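Local coordinates for protein 6-phosphogluconate dehydrogenase (Decarboxylating) (Geobacter metallireducens, PDB 4E21) that probably binds NADP and catalyses the oxidative decarboxylation of 6-phosphogluconate in the pentose phosphate pathway, at residues Leu87-Gln99 against Val111-Arg125. Numbering follows the deposited sequence.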
ATOM      1  N   LEU B  87      12.294  14.854  32.834  1.00 29.98           N
ATOM      2  CA  LEU B  87      13.346  14.143  32.099  1.00 30.23           C
ATOM      3  C   LEU B  87      13.240  14.423  30.597  1.00 32.35           C
ATOM      4  O   LEU B  87      12.165  14.295  30.017  1.00 32.76           O
ATOM      5  CB  LEU B  87      13.294  12.628  32.344  1.00 27.11           C
ATOM      6  CG  LEU B  87      13.267  12.079  33.782  1.00 30.00           C
ATOM      7  CD1 LEU B  87      13.132  10.567  33.786  1.00 28.62           C
ATOM      8  CD2 LEU B  87      14.519  12.468  34.562  1.00 30.92           C
HETATM    9  N   MSE B  88      14.353  14.829  29.989  1.00 33.09           N
HETATM   10  CA  MSE B  88      14.495  14.928  28.536  1.00 34.18           C
HETATM   11  C   MSE B  88      15.772  14.189  28.146  1.00 33.90           C
HETATM   12  O   MSE B  88      16.664  14.758  27.513  1.00 33.78           O
HETATM   13  CB  MSE B  88      14.588  16.380  28.049  1.00 33.24           C
HETATM   14  CG  MSE B  88      13.271  17.127  27.914  1.00 37.26           C
HETATM   15 SE   MSE B  88      11.827  16.073  27.104  0.65 33.25          SE
HETATM   16  CE  MSE B  88      10.941  17.437  26.092  1.00 35.11           C
ATOM     17  N   VAL B  89      15.858  12.926  28.552  1.00 32.94           N
ATOM     18  CA  VAL B  89      16.986  12.076  28.190  1.00 34.17           C
ATOM     19  C   VAL B  89      16.591  11.078  27.086  1.00 34.33           C
ATOM     20  O   VAL B  89      15.408  10.922  26.776  1.00 32.89           O
ATOM     21  CB  VAL B  89      17.528  11.318  29.425  1.00 31.91           C
ATOM     22  CG1 VAL B  89      17.997  12.299  30.474  1.00 33.29           C
ATOM     23  CG2 VAL B  89      16.469  10.410  30.018  1.00 30.70           C
ATOM     24  N   PRO B  90      17.587  10.426  26.462  1.00 33.82           N
ATOM     25  CA  PRO B  90      17.279   9.314  25.560  1.00 34.11           C
ATOM     26  C   PRO B  90      16.397   8.268  26.217  1.00 33.81           C
ATOM     27  O   PRO B  90      16.474   8.058  27.431  1.00 35.33           O
ATOM     28  CB  PRO B  90      18.661   8.736  25.252  1.00 33.53           C
ATOM     29  CG  PRO B  90      19.541   9.942  25.233  1.00 29.80           C
ATOM     30  CD  PRO B  90      18.991  10.860  26.326  1.00 32.68           C
ATOM     31  N   ALA B  91      15.555   7.627  25.413  1.00 31.92           N
ATOM     32  CA  ALA B  91      14.625   6.623  25.900  1.00 33.61           C
ATOM     33  C   ALA B  91      15.363   5.522  26.640  1.00 33.45           C
ATOM     34  O   ALA B  91      14.856   4.950  27.621  1.00 29.88           O
ATOM     35  CB  ALA B  91      13.825   6.029  24.730  1.00 32.84           C
ATOM     36  N   ALA B  92      16.572   5.247  26.151  1.00 33.53           N
ATOM     37  CA  ALA B  92      17.370   4.100  26.580  1.00 34.38           C
ATOM     38  C   ALA B  92      18.061   4.340  27.921  1.00 32.91           C
ATOM     39  O   ALA B  92      18.603   3.417  28.525  1.00 31.80           O
ATOM     40  CB  ALA B  92      18.409   3.753  25.509  1.00 28.95           C
ATOM     41  N   VAL B  93      18.036   5.591  28.361  1.00 33.63           N
ATOM     42  CA  VAL B  93      18.746   6.028  29.555  1.00 35.08           C
ATOM     43  C   VAL B  93      17.771   6.204  30.727  1.00 34.98           C
ATOM     44  O   VAL B  93      18.180   6.331  31.888  1.00 35.61           O
ATOM     45  CB  VAL B  93      19.481   7.362  29.256  1.00 33.05           C
ATOM     46  CG1 VAL B  93      19.850   8.083  30.539  1.00 36.79           C
ATOM     47  CG2 VAL B  93      20.716   7.101  28.413  1.00 31.44           C
ATOM     48  N   VAL B  94      16.477   6.189  30.411  1.00 32.60           N
ATOM     49  CA  VAL B  94      15.430   6.510  31.368  1.00 31.84           C
ATOM     50  C   VAL B  94      15.421   5.600  32.588  1.00 32.50           C
ATOM     51  O   VAL B  94      15.488   6.074  33.706  1.00 32.37           O
ATOM     52  CB  VAL B  94      14.035   6.522  30.726  1.00 30.82           C
ATOM     53  CG1 VAL B  94      12.974   6.762  31.778  1.00 28.93           C
ATOM     54  CG2 VAL B  94      13.955   7.625  29.680  1.00 32.38           C
ATOM     55  N   ASP B  95      15.333   4.298  32.371  1.00 33.11           N
ATOM     56  CA  ASP B  95      15.194   3.371  33.484  1.00 32.59           C
ATOM     57  C   ASP B  95      16.371   3.507  34.456  1.00 36.95           C
ATOM     58  O   ASP B  95      16.195   3.428  35.671  1.00 38.19           O
ATOM     59  CB  ASP B  95      15.035   1.928  32.990  1.00 30.95           C
ATOM     60  CG  ASP B  95      13.571   1.558  32.659  1.00 35.15           C
ATOM     61  OD1 ASP B  95      12.656   1.957  33.408  1.00 33.71           O
ATOM     62  OD2 ASP B  95      13.325   0.847  31.652  1.00 33.75           O
ATOM     63  N   SER B  96      17.565   3.742  33.923  1.00 35.88           N
ATOM     64  CA  SER B  96      18.744   3.816  34.767  1.00 37.86           C
ATOM     65  C   SER B  96      18.837   5.188  35.426  1.00 37.13           C
ATOM     66  O   SER B  96      19.530   5.368  36.425  1.00 36.94           O
ATOM     67  CB  SER B  96      20.010   3.523  33.966  1.00 38.13           C
ATOM     68  OG  SER B  96      20.449   4.707  33.324  1.00 37.40           O
HETATM   69  N   MSE B  97      18.153   6.168  34.859  1.00 35.64           N
HETATM   70  CA  MSE B  97      18.079   7.459  35.508  1.00 34.98           C
HETATM   71  C   MSE B  97      17.139   7.327  36.710  1.00 37.28           C
HETATM   72  O   MSE B  97      17.356   7.952  37.747  1.00 37.16           O
HETATM   73  CB  MSE B  97      17.597   8.527  34.534  1.00 35.35           C
HETATM   74  CG  MSE B  97      17.712   9.933  35.057  1.00 35.24           C
HETATM   75 SE   MSE B  97      19.483  10.416  35.729  0.48 44.20          SE
HETATM   76  CE  MSE B  97      20.440  10.564  34.027  1.00 42.26           C
ATOM     77  N   LEU B  98      16.117   6.481  36.578  1.00 35.20           N
ATOM     78  CA  LEU B  98      15.149   6.285  37.647  1.00 33.85           C
ATOM     79  C   LEU B  98      15.745   5.445  38.785  1.00 35.34           C
ATOM     80  O   LEU B  98      15.504   5.722  39.957  1.00 33.32           O
ATOM     81  CB  LEU B  98      13.868   5.645  37.111  1.00 31.58           C
ATOM     82  CG  LEU B  98      13.028   6.496  36.149  1.00 33.30           C
ATOM     83  CD1 LEU B  98      11.774   5.745  35.722  1.00 28.33           C
ATOM     84  CD2 LEU B  98      12.675   7.834  36.780  1.00 28.20           C
ATOM     85  N   GLN B  99      16.513   4.420  38.431  1.00 35.76           N
ATOM     86  CA  GLN B  99      17.206   3.595  39.415  1.00 37.58           C
ATOM     87  C   GLN B  99      18.132   4.452  40.273  1.00 36.13           C
ATOM     88  O   GLN B  99      18.150   4.334  41.496  1.00 37.74           O
ATOM     89  CB  GLN B  99      18.007   2.483  38.725  1.00 39.44           C
ATOM     90  CG  GLN B  99      17.170   1.255  38.341  1.00 45.37           C
ATOM     91  CD  GLN B  99      17.736   0.482  37.138  1.00 50.41           C
ATOM     92  OE1 GLN B  99      18.886   0.687  36.733  1.00 53.43           O
ATOM     93  NE2 GLN B  99      16.922  -0.410  36.567  1.00 46.71           N
ATOM     94  N   VAL B 111       7.612  12.948  38.875  1.00 28.66           N
ATOM     95  CA  VAL B 111       8.628  12.788  37.834  1.00 26.49           C
ATOM     96  C   VAL B 111       7.940  12.762  36.466  1.00 26.38           C
ATOM     97  O   VAL B 111       6.963  12.044  36.245  1.00 25.30           O
ATOM     98  CB  VAL B 111       9.469  11.496  38.048  1.00 27.91           C
ATOM     99  CG1 VAL B 111      10.520  11.307  36.933  1.00 27.52           C
ATOM    100  CG2 VAL B 111      10.151  11.534  39.388  1.00 27.55           C
ATOM    101  N   ILE B 112       8.429  13.581  35.556  1.00 26.03           N
ATOM    102  CA  ILE B 112       7.849  13.657  34.234  1.00 27.03           C
ATOM    103  C   ILE B 112       8.834  13.118  33.205  1.00 27.22           C
ATOM    104  O   ILE B 112       9.991  13.535  33.192  1.00 29.64           O
ATOM    105  CB  ILE B 112       7.498  15.102  33.902  1.00 29.36           C
ATOM    106  CG1 ILE B 112       6.545  15.642  34.977  1.00 28.38           C
ATOM    107  CG2 ILE B 112       6.917  15.215  32.463  1.00 27.61           C
ATOM    108  CD1 ILE B 112       6.595  17.126  35.119  1.00 30.79           C
ATOM    109  N   ASP B 113       8.395  12.174  32.377  1.00 23.78           N
ATOM    110  CA  ASP B 113       9.201  11.739  31.224  1.00 25.31           C
ATOM    111  C   ASP B 113       8.619  12.376  29.962  1.00 26.10           C
ATOM    112  O   ASP B 113       7.506  12.053  29.528  1.00 24.24           O
ATOM    113  CB  ASP B 113       9.209  10.223  31.094  1.00 26.10           C
ATOM    114  CG  ASP B 113      10.004   9.740  29.886  1.00 28.83           C
ATOM    115  OD1 ASP B 113      10.708  10.551  29.260  1.00 29.66           O
ATOM    116  OD2 ASP B 113       9.929   8.534  29.573  1.00 30.95           O
ATOM    117  N   GLY B 114       9.360  13.322  29.410  1.00 28.95           N
ATOM    118  CA  GLY B 114       8.898  14.103  28.291  1.00 29.29           C
ATOM    119  C   GLY B 114       9.556  13.676  26.998  1.00 29.03           C
ATOM    120  O   GLY B 114       9.314  14.270  25.957  1.00 31.31           O
ATOM    121  N   GLY B 115      10.378  12.639  27.060  1.00 30.69           N
ATOM    122  CA  GLY B 115      11.080  12.170  25.879  1.00 29.86           C
ATOM    123  C   GLY B 115      10.247  11.200  25.062  1.00 31.53           C
ATOM    124  O   GLY B 115       9.033  11.092  25.245  1.00 29.64           O
ATOM    125  N   ASN B 116      10.918  10.482  24.168  1.00 33.19           N
ATOM    126  CA  ASN B 116      10.281   9.518  23.284  1.00 33.47           C
ATOM    127  C   ASN B 116      10.310   8.097  23.831  1.00 32.47           C
ATOM    128  O   ASN B 116      10.957   7.221  23.276  1.00 33.60           O
ATOM    129  CB  ASN B 116      10.966   9.569  21.926  1.00 36.94           C
ATOM    130  CG  ASN B 116      10.867  10.937  21.293  1.00 41.70           C
ATOM    131  OD1 ASN B 116       9.765  11.434  21.053  1.00 44.11           O
ATOM    132  ND2 ASN B 116      12.015  11.563  21.025  1.00 44.53           N
ATOM    133  N   SER B 117       9.620   7.880  24.941  1.00 32.46           N
ATOM    134  CA  SER B 117       9.504   6.554  25.514  1.00 30.69           C
ATOM    135  C   SER B 117       8.288   5.876  24.910  1.00 27.63           C
ATOM    136  O   SER B 117       7.340   6.551  24.510  1.00 27.40           O
ATOM    137  CB  SER B 117       9.350   6.655  27.037  1.00 29.31           C
ATOM    138  OG  SER B 117      10.609   6.871  27.654  1.00 33.86           O
ATOM    139  N   HIS B 118       8.319   4.548  24.835  1.00 25.80           N
ATOM    140  CA  HIS B 118       7.155   3.798  24.414  1.00 25.72           C
ATOM    141  C   HIS B 118       6.160   3.675  25.579  1.00 26.59           C
ATOM    142  O   HIS B 118       6.541   3.353  26.702  1.00 27.35           O
ATOM    143  CB  HIS B 118       7.553   2.419  23.894  1.00 26.63           C
ATOM    144  CG  HIS B 118       6.400   1.646  23.334  1.00 28.16           C
ATOM    145  ND1 HIS B 118       5.649   0.773  24.091  1.00 28.34           N
ATOM    146  CD2 HIS B 118       5.835   1.660  22.101  1.00 28.78           C
ATOM    147  CE1 HIS B 118       4.694   0.253  23.340  1.00 30.08           C
ATOM    148  NE2 HIS B 118       4.778   0.780  22.130  1.00 27.87           N
ATOM    149  N   TYR B 119       4.886   3.924  25.315  1.00 25.88           N
ATOM    150  CA  TYR B 119       3.901   3.987  26.392  1.00 25.72           C
ATOM    151  C   TYR B 119       3.833   2.741  27.277  1.00 25.53           C
ATOM    152  O   TYR B 119       3.528   2.853  28.455  1.00 26.33           O
ATOM    153  CB  TYR B 119       2.509   4.330  25.855  1.00 24.86           C
ATOM    154  CG  TYR B 119       1.781   3.145  25.275  1.00 25.86           C
ATOM    155  CD1 TYR B 119       0.827   2.461  26.021  1.00 26.58           C
ATOM    156  CD2 TYR B 119       2.047   2.703  23.975  1.00 26.36           C
ATOM    157  CE1 TYR B 119       0.150   1.371  25.490  1.00 28.23           C
ATOM    158  CE2 TYR B 119       1.385   1.608  23.434  1.00 26.08           C
ATOM    159  CZ  TYR B 119       0.430   0.949  24.193  1.00 27.93           C
ATOM    160  OH  TYR B 119      -0.240  -0.146  23.668  1.00 28.99           O
ATOM    161  N   GLN B 120       4.102   1.561  26.738  1.00 26.34           N
ATOM    162  CA  GLN B 120       4.089   0.368  27.591  1.00 27.81           C
ATOM    163  C   GLN B 120       5.136   0.450  28.721  1.00 30.25           C
ATOM    164  O   GLN B 120       4.921  -0.084  29.823  1.00 26.18           O
ATOM    165  CB  GLN B 120       4.213  -0.925  26.783  1.00 29.60           C
ATOM    166  CG  GLN B 120       2.887  -1.322  26.122  1.00 32.97           C
ATOM    167  CD  GLN B 120       3.026  -2.264  24.911  1.00 35.57           C
ATOM    168  OE1 GLN B 120       3.982  -3.040  24.806  1.00 40.14           O
ATOM    169  NE2 GLN B 120       2.050  -2.205  24.004  1.00 32.69           N
ATOM    170  N   ASP B 121       6.244   1.143  28.453  1.00 27.77           N
ATOM    171  CA  ASP B 121       7.239   1.404  29.479  1.00 27.35           C
ATOM    172  C   ASP B 121       6.750   2.428  30.520  1.00 28.41           C
ATOM    173  O   ASP B 121       7.121   2.332  31.684  1.00 31.08           O
ATOM    174  CB  ASP B 121       8.560   1.891  28.873  1.00 28.29           C
ATOM    175  CG  ASP B 121       9.268   0.827  28.053  1.00 29.70           C
ATOM    176  OD1 ASP B 121       9.318  -0.346  28.480  1.00 30.16           O
ATOM    177  OD2 ASP B 121       9.806   1.179  26.982  1.00 30.94           O
ATOM    178  N   ASP B 122       5.946   3.411  30.119  1.00 27.55           N
ATOM    179  CA  ASP B 122       5.372   4.349  31.093  1.00 27.12           C
ATOM    180  C   ASP B 122       4.453   3.627  32.067  1.00 27.71           C
ATOM    181  O   ASP B 122       4.427   3.931  33.273  1.00 27.38           O
ATOM    182  CB  ASP B 122       4.555   5.431  30.403  1.00 26.35           C
ATOM    183  CG  ASP B 122       5.379   6.273  29.454  1.00 27.42           C
ATOM    184  OD1 ASP B 122       6.512   6.687  29.810  1.00 30.07           O
ATOM    185  OD2 ASP B 122       4.877   6.533  28.352  1.00 25.06           O
ATOM    186  N   ILE B 123       3.674   2.686  31.537  1.00 26.58           N
ATOM    187  CA  ILE B 123       2.788   1.902  32.375  1.00 28.86           C
ATOM    188  C   ILE B 123       3.560   1.146  33.472  1.00 31.34           C
ATOM    189  O   ILE B 123       3.170   1.172  34.646  1.00 30.46           O
ATOM    190  CB  ILE B 123       1.932   0.936  31.561  1.00 29.16           C
ATOM    191  CG1 ILE B 123       0.927   1.721  30.704  1.00 27.81           C
ATOM    192  CG2 ILE B 123       1.183  -0.006  32.492  1.00 26.69           C
ATOM    193  CD1 ILE B 123       0.202   0.857  29.701  1.00 25.71           C
ATOM    194  N   ARG B 124       4.659   0.495  33.096  1.00 30.36           N
ATOM    195  CA  ARG B 124       5.461  -0.240  34.063  1.00 29.85           C
ATOM    196  C   ARG B 124       6.126   0.730  35.036  1.00 32.24           C
ATOM    197  O   ARG B 124       6.035   0.574  36.262  1.00 31.45           O
ATOM    198  CB  ARG B 124       6.515  -1.095  33.370  1.00 29.09           C
ATOM    199  CG  ARG B 124       7.659  -1.449  34.299  1.00 34.13           C
ATOM    200  CD  ARG B 124       8.727  -2.279  33.641  1.00 35.78           C
ATOM    201  NE  ARG B 124       9.325  -1.626  32.480  1.00 33.64           N
ATOM    202  CZ  ARG B 124      10.394  -0.844  32.529  1.00 32.75           C
ATOM    203  NH1 ARG B 124      10.997  -0.582  33.678  1.00 35.62           N
ATOM    204  NH2 ARG B 124      10.865  -0.322  31.417  1.00 34.78           N
ATOM    205  N   ARG B 125       6.797   1.734  34.482  1.00 30.99           N
ATOM    206  CA  ARG B 125       7.493   2.722  35.292  1.00 29.84           C
ATOM    207  C   ARG B 125       6.553   3.415  36.276  1.00 30.69           C
ATOM    208  O   ARG B 125       6.935   3.671  37.412  1.00 28.89           O
ATOM    209  CB  ARG B 125       8.183   3.753  34.398  1.00 27.47           C
ATOM    210  CG  ARG B 125       9.435   3.221  33.747  1.00 29.90           C
ATOM    211  CD  ARG B 125       9.932   4.149  32.665  1.00 28.12           C
ATOM    212  NE  ARG B 125      11.018   3.535  31.912  1.00 30.18           N
ATOM    213  CZ  ARG B 125      11.350   3.835  30.653  1.00 30.58           C
ATOM    214  NH1 ARG B 125      10.682   4.753  29.960  1.00 29.79           N
ATOM    215  NH2 ARG B 125      12.370   3.207  30.084  1.00 30.61           N
TER
HETATM  216  O   HOH W   1      12.423   4.783  27.363  1.00 26.84           O
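Arg125 runs extended from CG to NE (chi3 -172°) and reaches Asp95 on the neighbouring helix, while Arg124, bent at chi3 (59°), turns the edge of its guanidinium to the same carboxylate. Arg124 approaches end-on: its NH2 lies 2.7 Å from Asp95 OD2, on the syn lone pair of that oxygen, and its NH1 bonds to OD1. Arg125 approaches side-on, NE 2.7 Å from Asp95 OD1 and NH2 3.0 Å from OD2, both from above the carboxylate plane. Four N-H groups thus hold two oxygens, and at OD1 the two arginines come from opposite faces. An alanine in place of Asp95 would probably leave two neighbouring guanidinium groups without their shared counter-charge and Arg125 freer to turn. Val94 CG1 sits over the centre of the Arg125 guanidinium, 3.5 Å from CZ, with Asp121 CB against the opposite face; Leu98 CD1 packs on the arginine's CD. A water bridges Ala91 O and Arg125 NH1. Deeper in, Asp113 OD2 accepts from Ser117 OG (2.6 Å), and its OD1 closes an Asx turn with Gly115 N. Parallel strand pairing joins Leu87 N to Ile112 O (2.7 Å) and Gly114 N to Leu87 O (3.0 Å). The selenium of Met88 lies against Gly114, where a side chain would be tight. The axes of 94-99 and 119-125 approach to 12.2 Å and run 15° from parallel; their helices lie side by side in the Rossmann-type domain, following adjacent parallel strands 84-87 and 110-113, with strand 24-28 beside the first and strand 135-142 beside the second.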